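PDB 3CDK: probable succinyl-CoA:3-ketoacid coenzyme A transferase subunit B from Bacillus subtilis, which probably catalyses the transfer of coenzyme A from succinyl-CoA to a 3-oxo acid, giving a 3-oxoacyl-CoA and succinate. Local coordinates for residues 18-21 and 22-25; 59-62 and 63-66; 88-91 and 92-95. All coordinates share one frame; numbering follows the deposited sequence. Where two conformers were deposited one is given.

Contact 1: 18-21 and 22-25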
ATOM      1  N   GLU B  18     -25.614  13.442  12.224  1.00 48.22           N
ATOM      2  CA  GLU B  18     -24.226  13.776  11.956  1.00 44.84           C
ATOM      3  C   GLU B  18     -23.835  13.459  10.505  1.00 41.64           C
ATOM      4  O   GLU B  18     -22.852  14.008   9.968  1.00 42.82           O
ATOM      5  CB  GLU B  18     -23.286  13.099  12.955  1.00 44.96           C
ATOM      6  CG  GLU B  18     -23.582  13.380  14.437  1.00 44.79           C
ATOM      7  CD  GLU B  18     -23.288  14.813  14.880  1.00 45.90           C
ATOM      8  OE1 GLU B  18     -22.136  15.265  14.732  1.00 45.95           O
ATOM      9  OE2 GLU B  18     -24.210  15.486  15.409  1.00 48.96           O
ATOM     10  N   ILE B  19     -24.620  12.632   9.866  1.00 28.16           N
ATOM     11  CA  ILE B  19     -24.362  12.275   8.494  1.00 28.28           C
ATOM     12  C   ILE B  19     -24.889  13.341   7.526  1.00 29.83           C
ATOM     13  O   ILE B  19     -26.082  13.513   7.369  1.00 38.80           O
ATOM     14  CB  ILE B  19     -24.987  10.911   8.266  1.00 27.13           C
ATOM     15  CG1 ILE B  19     -24.176   9.874   9.048  1.00 25.69           C
ATOM     16  CG2 ILE B  19     -24.973  10.558   6.822  1.00 26.82           C
ATOM     17  CD1 ILE B  19     -25.012   8.944   9.758  1.00 22.34           C
ATOM     18  N   LYS B  20     -23.995  14.084   6.901  1.00 43.45           N
ATOM     19  CA  LYS B  20     -24.422  15.036   5.912  1.00 48.79           C
ATOM     20  C   LYS B  20     -24.214  14.395   4.538  1.00 50.00           C
ATOM     21  O   LYS B  20     -23.323  13.563   4.360  1.00 48.22           O
ATOM     22  CB  LYS B  20     -23.660  16.363   6.078  1.00 51.18           C
ATOM     23  CG  LYS B  20     -23.217  16.663   7.516  1.00 52.93           C
ATOM     24  CD  LYS B  20     -24.391  16.908   8.469  1.00 58.10           C
ATOM     25  CE  LYS B  20     -24.412  18.336   8.992  1.00 62.19           C
ATOM     26  NZ  LYS B  20     -24.975  19.352   8.004  1.00 67.94           N
ATOM     27  N   ASP B  21     -25.056  14.760   3.574  1.00 51.38           N
ATOM     28  CA  ASP B  21     -24.966  14.189   2.227  1.00 51.47           C
ATOM     29  C   ASP B  21     -23.505  14.142   1.726  1.00 48.95           C
ATOM     30  O   ASP B  21     -22.743  15.070   1.971  1.00 48.05           O
ATOM     31  CB  ASP B  21     -25.846  14.985   1.249  1.00 53.24           C
ATOM     32  CG  ASP B  21     -26.164  14.200  -0.034  1.00 56.38           C
ATOM     33  OD1 ASP B  21     -25.664  13.066  -0.200  1.00 59.10           O
ATOM     34  OD2 ASP B  21     -26.931  14.705  -0.883  1.00 61.92           O
ATOM     35  N   GLY B  22     -23.127  13.063   1.041  1.00 46.78           N
ATOM     36  CA  GLY B  22     -21.838  13.008   0.339  1.00 44.66           C
ATOM     37  C   GLY B  22     -20.699  12.430   1.152  1.00 42.44           C
ATOM     38  O   GLY B  22     -19.673  12.091   0.605  1.00 42.00           O
ATOM     39  N   MET B  23     -20.893  12.318   2.464  1.00 41.16           N
ATOM     40  CA  MET B  23     -19.898  11.753   3.386  1.00 39.30           C
ATOM     41  C   MET B  23     -19.511  10.304   3.107  1.00 37.67           C
ATOM     42  O   MET B  23     -20.314   9.495   2.658  1.00 38.38           O
ATOM     43  CB  MET B  23     -20.404  11.823   4.828  1.00 38.44           C
ATOM     44  CG  MET B  23     -20.289  13.170   5.461  1.00 38.94           C
ATOM     45  SD  MET B  23     -20.527  13.084   7.241  1.00 39.87           S
ATOM     46  CE  MET B  23     -19.750  14.634   7.747  1.00 37.80           C
ATOM     47  N   ASN B  24     -18.272   9.979   3.393  1.00 35.52           N
ATOM     48  CA  ASN B  24     -17.899   8.605   3.570  1.00 34.23           C
ATOM     49  C   ASN B  24     -17.782   8.478   5.092  1.00 34.13           C
ATOM     50  O   ASN B  24     -17.194   9.367   5.761  1.00 33.46           O
ATOM     51  CB  ASN B  24     -16.583   8.281   2.839  1.00 34.05           C
ATOM     52  CG  ASN B  24     -16.652   8.568   1.313  1.00 34.54           C
ATOM     53  OD1 ASN B  24     -17.117   7.739   0.530  1.00 38.30           O
ATOM     54  ND2 ASN B  24     -16.171   9.722   0.907  1.00 26.89           N
ATOM     55  N   VAL B  25     -18.373   7.399   5.624  1.00 33.79           N
ATOM     56  CA  VAL B  25     -18.617   7.227   7.058  1.00 33.66           C
ATOM     57  C   VAL B  25     -18.261   5.814   7.471  1.00 32.66           C
ATOM     58  O   VAL B  25     -18.529   4.862   6.746  1.00 33.42           O
ATOM     59  CB  VAL B  25     -20.131   7.436   7.419  1.00 34.86           C
ATOM     60  CG1 VAL B  25     -20.370   7.479   8.960  1.00 33.23           C
ATOM     61  CG2 VAL B  25     -20.716   8.679   6.739  1.00 35.41           C
TER

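Contact 2: 59-62 and 63-66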
ATOM      1  N   TYR B  59     -28.846  -6.178   5.144  1.00 47.98           N
ATOM      2  CA  TYR B  59     -28.669  -7.613   5.175  1.00 49.62           C
ATOM      3  C   TYR B  59     -29.309  -8.266   3.957  1.00 50.36           C
ATOM      4  O   TYR B  59     -30.369  -7.861   3.532  1.00 51.74           O
ATOM      5  CB  TYR B  59     -29.260  -8.221   6.445  1.00 50.61           C
ATOM      6  CG  TYR B  59     -28.659  -7.672   7.702  1.00 51.29           C
ATOM      7  CD1 TYR B  59     -27.422  -7.080   7.677  1.00 49.25           C
ATOM      8  CD2 TYR B  59     -29.320  -7.782   8.926  1.00 53.62           C
ATOM      9  CE1 TYR B  59     -26.867  -6.569   8.802  1.00 50.13           C
ATOM     10  CE2 TYR B  59     -28.751  -7.283  10.092  1.00 52.12           C
ATOM     11  CZ  TYR B  59     -27.524  -6.668  10.013  1.00 51.50           C
ATOM     12  OH  TYR B  59     -26.888  -6.157  11.139  1.00 52.19           O
ATOM     13  N   PRO B  60     -28.674  -9.313   3.426  1.00 49.97           N
ATOM     14  CA  PRO B  60     -29.131  -9.955   2.226  1.00 51.39           C
ATOM     15  C   PRO B  60     -30.450 -10.658   2.474  1.00 54.62           C
ATOM     16  O   PRO B  60     -30.766 -11.002   3.628  1.00 55.54           O
ATOM     17  CB  PRO B  60     -28.041 -10.995   1.957  1.00 50.80           C
ATOM     18  CG  PRO B  60     -27.405 -11.243   3.277  1.00 48.48           C
ATOM     19  CD  PRO B  60     -27.470  -9.960   3.989  1.00 48.79           C
ATOM     20  N   LEU B  61     -31.220 -10.843   1.402  1.00 56.92           N
ATOM     21  CA  LEU B  61     -32.386 -11.703   1.428  1.00 59.54           C
ATOM     22  C   LEU B  61     -31.970 -13.078   1.965  1.00 59.58           C
ATOM     23  O   LEU B  61     -30.900 -13.596   1.610  1.00 58.55           O
ATOM     24  CB  LEU B  61     -32.895 -11.883  -0.000  1.00 60.91           C
ATOM     25  CG  LEU B  61     -34.345 -12.246  -0.327  1.00 64.17           C
ATOM     26  CD1 LEU B  61     -34.363 -13.452  -1.261  1.00 66.83           C
ATOM     27  CD2 LEU B  61     -35.233 -12.494   0.888  1.00 65.58           C
ATOM     28  N   GLU B  62     -32.824 -13.665   2.798  1.00 61.21           N
ATOM     29  CA  GLU B  62     -32.631 -15.026   3.288  1.00 62.92           C
ATOM     30  C   GLU B  62     -32.456 -16.050   2.165  1.00 63.80           C
ATOM     31  O   GLU B  62     -33.329 -16.221   1.321  1.00 65.29           O
ATOM     32  CB  GLU B  62     -33.781 -15.444   4.206  1.00 64.07           C
ATOM     33  CG  GLU B  62     -33.436 -16.650   5.079  1.00 66.27           C
ATOM     34  CD  GLU B  62     -34.615 -17.195   5.828  1.00 69.79           C
ATOM     35  OE1 GLU B  62     -34.750 -16.892   7.028  1.00 70.65           O
ATOM     36  OE2 GLU B  62     -35.417 -17.925   5.217  1.00 73.95           O
ATOM     37  N   GLY B  63     -31.322 -16.737   2.181  1.00 63.04           N
ATOM     38  CA  GLY B  63     -30.964 -17.683   1.134  1.00 62.54           C
ATOM     39  C   GLY B  63     -29.864 -17.133   0.236  1.00 60.81           C
ATOM     40  O   GLY B  63     -29.120 -17.892  -0.370  1.00 61.65           O
ATOM     41  N   THR B  64     -29.744 -15.816   0.180  1.00 58.21           N
ATOM     42  CA  THR B  64     -28.854 -15.151  -0.760  1.00 55.96           C
ATOM     43  C   THR B  64     -27.506 -14.771  -0.130  1.00 53.25           C
ATOM     44  O   THR B  64     -26.522 -14.513  -0.833  1.00 52.54           O
ATOM     45  CB  THR B  64     -29.611 -13.935  -1.366  1.00 56.59           C
ATOM     46  OG1 THR B  64     -30.381 -14.360  -2.523  1.00 60.33           O
ATOM     47  CG2 THR B  64     -28.695 -12.793  -1.717  1.00 54.71           C
ATOM     48  N   GLU B  65     -27.462 -14.760   1.202  1.00 50.81           N
ATOM     49  CA  GLU B  65     -26.253 -14.437   1.962  1.00 47.68           C
ATOM     50  C   GLU B  65     -24.981 -15.133   1.450  1.00 45.89           C
ATOM     51  O   GLU B  65     -24.999 -16.321   1.110  1.00 46.15           O
ATOM     52  CB  GLU B  65     -26.490 -14.664   3.470  1.00 48.01           C
ATOM     53  CG  GLU B  65     -26.573 -16.113   3.948  1.00 50.55           C
ATOM     54  CD  GLU B  65     -27.837 -16.862   3.518  1.00 55.84           C
ATOM     55  OE1 GLU B  65     -28.905 -16.240   3.306  1.00 55.87           O
ATOM     56  OE2 GLU B  65     -27.761 -18.108   3.417  1.00 60.53           O
ATOM     57  N   ASP B  66     -23.883 -14.383   1.431  0.60 43.41           N
ATOM     58  CA  ASP B  66     -22.625 -14.868   0.875  0.60 41.27           C
ATOM     59  C   ASP B  66     -21.495 -14.801   1.911  0.60 39.84           C
ATOM     60  O   ASP B  66     -21.344 -13.815   2.616  0.60 38.55           O
ATOM     61  CB  ASP B  66     -22.287 -14.064  -0.391  0.60 40.51           C
ATOM     62  CG  ASP B  66     -20.915 -14.372  -0.951  0.60 38.38           C
ATOM     63  OD1 ASP B  66     -20.343 -15.439  -0.671  0.60 37.31           O
ATOM     64  OD2 ASP B  66     -20.408 -13.526  -1.698  0.60 36.46           O
TER

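Contact 3: 88-91 and 92-95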
ATOM      1  N   SER B  88      -6.665  -4.875   3.247  1.00 29.53           N
ATOM      2  CA  SER B  88      -6.710  -4.297   4.578  1.00 28.44           C
ATOM      3  C   SER B  88      -5.773  -3.104   4.704  1.00 29.01           C
ATOM      4  O   SER B  88      -6.088  -2.115   5.377  1.00 28.72           O
ATOM      5  CB  SER B  88      -6.411  -5.376   5.596  1.00 28.34           C
ATOM      6  OG  SER B  88      -7.453  -6.341   5.593  1.00 25.08           O
ATOM      7  N   ALA B  89      -4.648  -3.164   3.990  1.00 30.15           N
ATOM      8  CA  ALA B  89      -3.633  -2.102   4.072  1.00 30.03           C
ATOM      9  C   ALA B  89      -4.176  -0.868   3.375  1.00 30.26           C
ATOM     10  O   ALA B  89      -3.951   0.245   3.845  1.00 28.95           O
ATOM     11  CB  ALA B  89      -2.342  -2.538   3.461  1.00 29.38           C
ATOM     12  N   GLU B  90      -4.885  -1.092   2.256  1.00 30.85           N
ATOM     13  CA  GLU B  90      -5.627  -0.023   1.571  1.00 31.62           C
ATOM     14  C   GLU B  90      -6.680   0.549   2.491  1.00 29.82           C
ATOM     15  O   GLU B  90      -6.867   1.756   2.533  1.00 30.33           O
ATOM     16  CB  GLU B  90      -6.317  -0.502   0.285  1.00 32.07           C
ATOM     17  CG  GLU B  90      -5.574  -0.196  -0.996  1.00 39.50           C
ATOM     18  CD  GLU B  90      -5.452   1.303  -1.267  1.00 45.89           C
ATOM     19  OE1 GLU B  90      -6.079   1.802  -2.225  1.00 48.98           O
ATOM     20  OE2 GLU B  90      -4.730   1.986  -0.518  1.00 48.08           O
ATOM     21  N   SER B  91      -7.364  -0.324   3.225  1.00 28.16           N
ATOM     22  CA  SER B  91      -8.519   0.093   3.967  1.00 26.81           C
ATOM     23  C   SER B  91      -8.088   1.092   5.017  1.00 26.48           C
ATOM     24  O   SER B  91      -8.753   2.124   5.200  1.00 26.42           O
ATOM     25  CB  SER B  91      -9.234  -1.081   4.615  1.00 26.66           C
ATOM     26  OG  SER B  91     -10.508  -0.643   5.054  1.00 25.91           O
ATOM     27  N   PHE B  92      -6.960   0.809   5.668  1.00 25.64           N
ATOM     28  CA  PHE B  92      -6.471   1.692   6.707  1.00 25.42           C
ATOM     29  C   PHE B  92      -5.660   2.855   6.180  1.00 26.30           C
ATOM     30  O   PHE B  92      -5.584   3.917   6.834  1.00 26.87           O
ATOM     31  CB  PHE B  92      -5.809   0.909   7.833  1.00 24.63           C
ATOM     32  CG  PHE B  92      -6.803   0.154   8.654  1.00 24.87           C
ATOM     33  CD1 PHE B  92      -7.492   0.785   9.700  1.00 24.16           C
ATOM     34  CD2 PHE B  92      -7.126  -1.190   8.350  1.00 25.34           C
ATOM     35  CE1 PHE B  92      -8.477   0.077  10.449  1.00 23.02           C
ATOM     36  CE2 PHE B  92      -8.092  -1.912   9.112  1.00 20.75           C
ATOM     37  CZ  PHE B  92      -8.769  -1.277  10.137  1.00 22.24           C
ATOM     38  N   ALA B  93      -5.102   2.691   4.986  1.00 26.95           N
ATOM     39  CA  ALA B  93      -4.682   3.849   4.206  1.00 28.43           C
ATOM     40  C   ALA B  93      -5.830   4.873   4.121  1.00 28.57           C
ATOM     41  O   ALA B  93      -5.605   6.040   4.371  1.00 29.26           O
ATOM     42  CB  ALA B  93      -4.185   3.459   2.801  1.00 28.32           C
ATOM     43  N   MET B  94      -7.048   4.456   3.801  1.00 27.94           N
ATOM     44  CA  MET B  94      -8.163   5.420   3.809  1.00 28.98           C
ATOM     45  C   MET B  94      -8.391   6.046   5.196  1.00 28.00           C
ATOM     46  O   MET B  94      -8.620   7.256   5.321  1.00 28.83           O
ATOM     47  CB  MET B  94      -9.491   4.794   3.336  1.00 28.70           C
ATOM     48  CG  MET B  94      -9.460   4.158   2.009  1.00 30.57           C
ATOM     49  SD  MET B  94     -11.008   3.325   1.555  1.00 34.25           S
ATOM     50  CE  MET B  94     -12.089   4.334   2.539  1.00 32.35           C
ATOM     51  N   ILE B  95      -8.394   5.203   6.223  1.00 26.58           N
ATOM     52  CA  ILE B  95      -8.784   5.618   7.563  1.00 24.99           C
ATOM     53  C   ILE B  95      -7.697   6.496   8.140  1.00 25.95           C
ATOM     54  O   ILE B  95      -7.977   7.635   8.531  1.00 26.81           O
ATOM     55  CB  ILE B  95      -9.026   4.387   8.464  1.00 24.69           C
ATOM     56  CG1 ILE B  95     -10.265   3.615   7.951  1.00 24.65           C
ATOM     57  CG2 ILE B  95      -9.089   4.817   9.924  1.00 20.94           C
ATOM     58  CD1 ILE B  95     -10.550   2.254   8.641  1.00 20.28           C
TER

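Contact 1: 18-21 and 22-25
Met23 comes to lie alongside Lys20 because its CG stands anti to its own carbonyl carbon (chi1 -78°) and the chain runs on extended from there. Its side chain points the same way as that of Lys20, with Met23 CE 4.0 Å from Lys20 CG. The sulfur faces two backbone groups, Lys20 N and Glu18 O, which lie on the same side of it. Lys20 N points at Met23 SD in a weak hydrogen bond of 3.6 Å. Glu18 O is 3.7 Å from the same Met23 SD. Met23 CG also sits against Lys20 O, at 3.3 Å. The backbone is closed by a weak hydrogen bond from Met23 N to Lys20 O, 3.3 Å long. Gly22 has a positive phi (92°), a backbone shape that suits glycine. On the buried side Ile19 CG1 packs on Val25 CG2, and both side chains also touch Leu102 of strand 102-105. The two carboxylates have partners beyond the turn. The carboxylate of Glu18 forms salt bridges with Arg14, Arg141 and Arg173, while Asp21 OD1 accepts a hydrogen bond from His44 N. Residues 20-23 thus form a type II beta turn with glycine in its third position. It leads the chain from the loop after helix 5-16 into strand 24-27, which pairs in parallel with strands 46-49 and 102-105 in the main sheet of this CoA-transferase subunit.

Contact 2: 59-62 and 63-66
Glu65 folds back on the turn that precedes it and meets both Pro60 and Gly63. Its CB lies 3.5 Å from Pro60 CG, and the two side chains cross at about a right angle. Its CG lies between the backbone N and the carbonyl carbon (chi1 73°). A second bend at chi2 (-71°) then carries the carboxylate round to the Gly63 amide. At the tip, Glu65 OE1 accepts a hydrogen bond from Gly63 N, 2.7 Å long, through its syn lone pair. The bond is bent, with an N-H...O angle of 142°. Glu65 OE1 is also 3.7 Å from Glu62 C. The other oxygen, Glu65 OE2, forms a salt bridge outside the turn, with a basic side chain of a neighbouring protein chain.

The turn itself is closed by Thr64 N, which gives a hydrogen bond of 2.9 Å to Leu61 O. Thr64 packs on the residues that lead into the turn: its CB is 4.1 Å from Leu61 CB, and its CG2 lies near Pro60 CB. Gly63, in the third position of the turn, has a positive phi, a backbone shape well suited to glycine.

The carboxylate of Glu65 therefore works in two directions. One oxygen holds an amide of the exposed turn, and the other reaches a positive charge across the subunit interface. The two bonds together should limit its rotation, and the basic partner would probably stabilise its negative charge.

Contact 3: 88-91 and 92-95
Phe92 N and Ser88 O, Ala93 N and Ala89 O, Met94 N and Glu90 O, and Ile95 N and Ser91 O are joined by four successive backbone hydrogen bonds. The bond from Ala93 N to Ala89 O measures 2.9 Å. The last, from Ile95 N to Ser91 O, is longer at 3.3 Å. The side chain of Ser91 turns to the fold around it. Its OG lies anti to the backbone N (chi1 -167°) and is hydrogen-bonded to the backbone oxygen of Glu50, the predicted active-site residue. This ties the helix to the backbone of that residue.

The regular spacing of four residues makes this an alpha-helix, residues 88-96, which follows strand 83-85 of the main sheet. It is buried among the sheet, helix 132-138 and two neighbouring protein chains.

The Phe92 ring stays close to the helix. Its CD2 is 3.3 Å from Ser88 O, which lies at the ring edge, near the ring plane. Beyond the helix the Phe92 side chain touches Glu50 and Asp134. One turn on, Ile95 CG1 sits against Ser91 O at 3.5 Å, while the Ile95 side chain packs on Gln48 and Leu135. Met94 CG lies 3.6 Å from Glu90 O. Its side chain then meets Phe86, Gln48 and Ile100, and an aromatic side chain of a neighbouring chain. Glu90 bends at chi2 (-65°), which leaves Glu90 OE2 3.7 Å from Ala93 CB. Glu90 and Ala93 both pack on apolar side chains of that same neighbouring chain.

Overall arrangement
The three contacts follow one another along the chain and none touches another. Contact 3 is buried, contact 1 partly buried, and contact 2 lies on the surface, far from the chain centre. Contacts 1 and 3 are closest, about 6 Å between nearest atoms, and both border strand 46-49. Contacts 1 and 2 are both turns with a glycine of positive phi in the third position. The first is closed by weak bonds and backed by apolar side chains, whereas the second adds a carboxylate that also forms a salt bridge to a neighbouring chain. Contact 3 relies on helical backbone bonds. Among the three it lies nearest the predicted active-site residue Glu50.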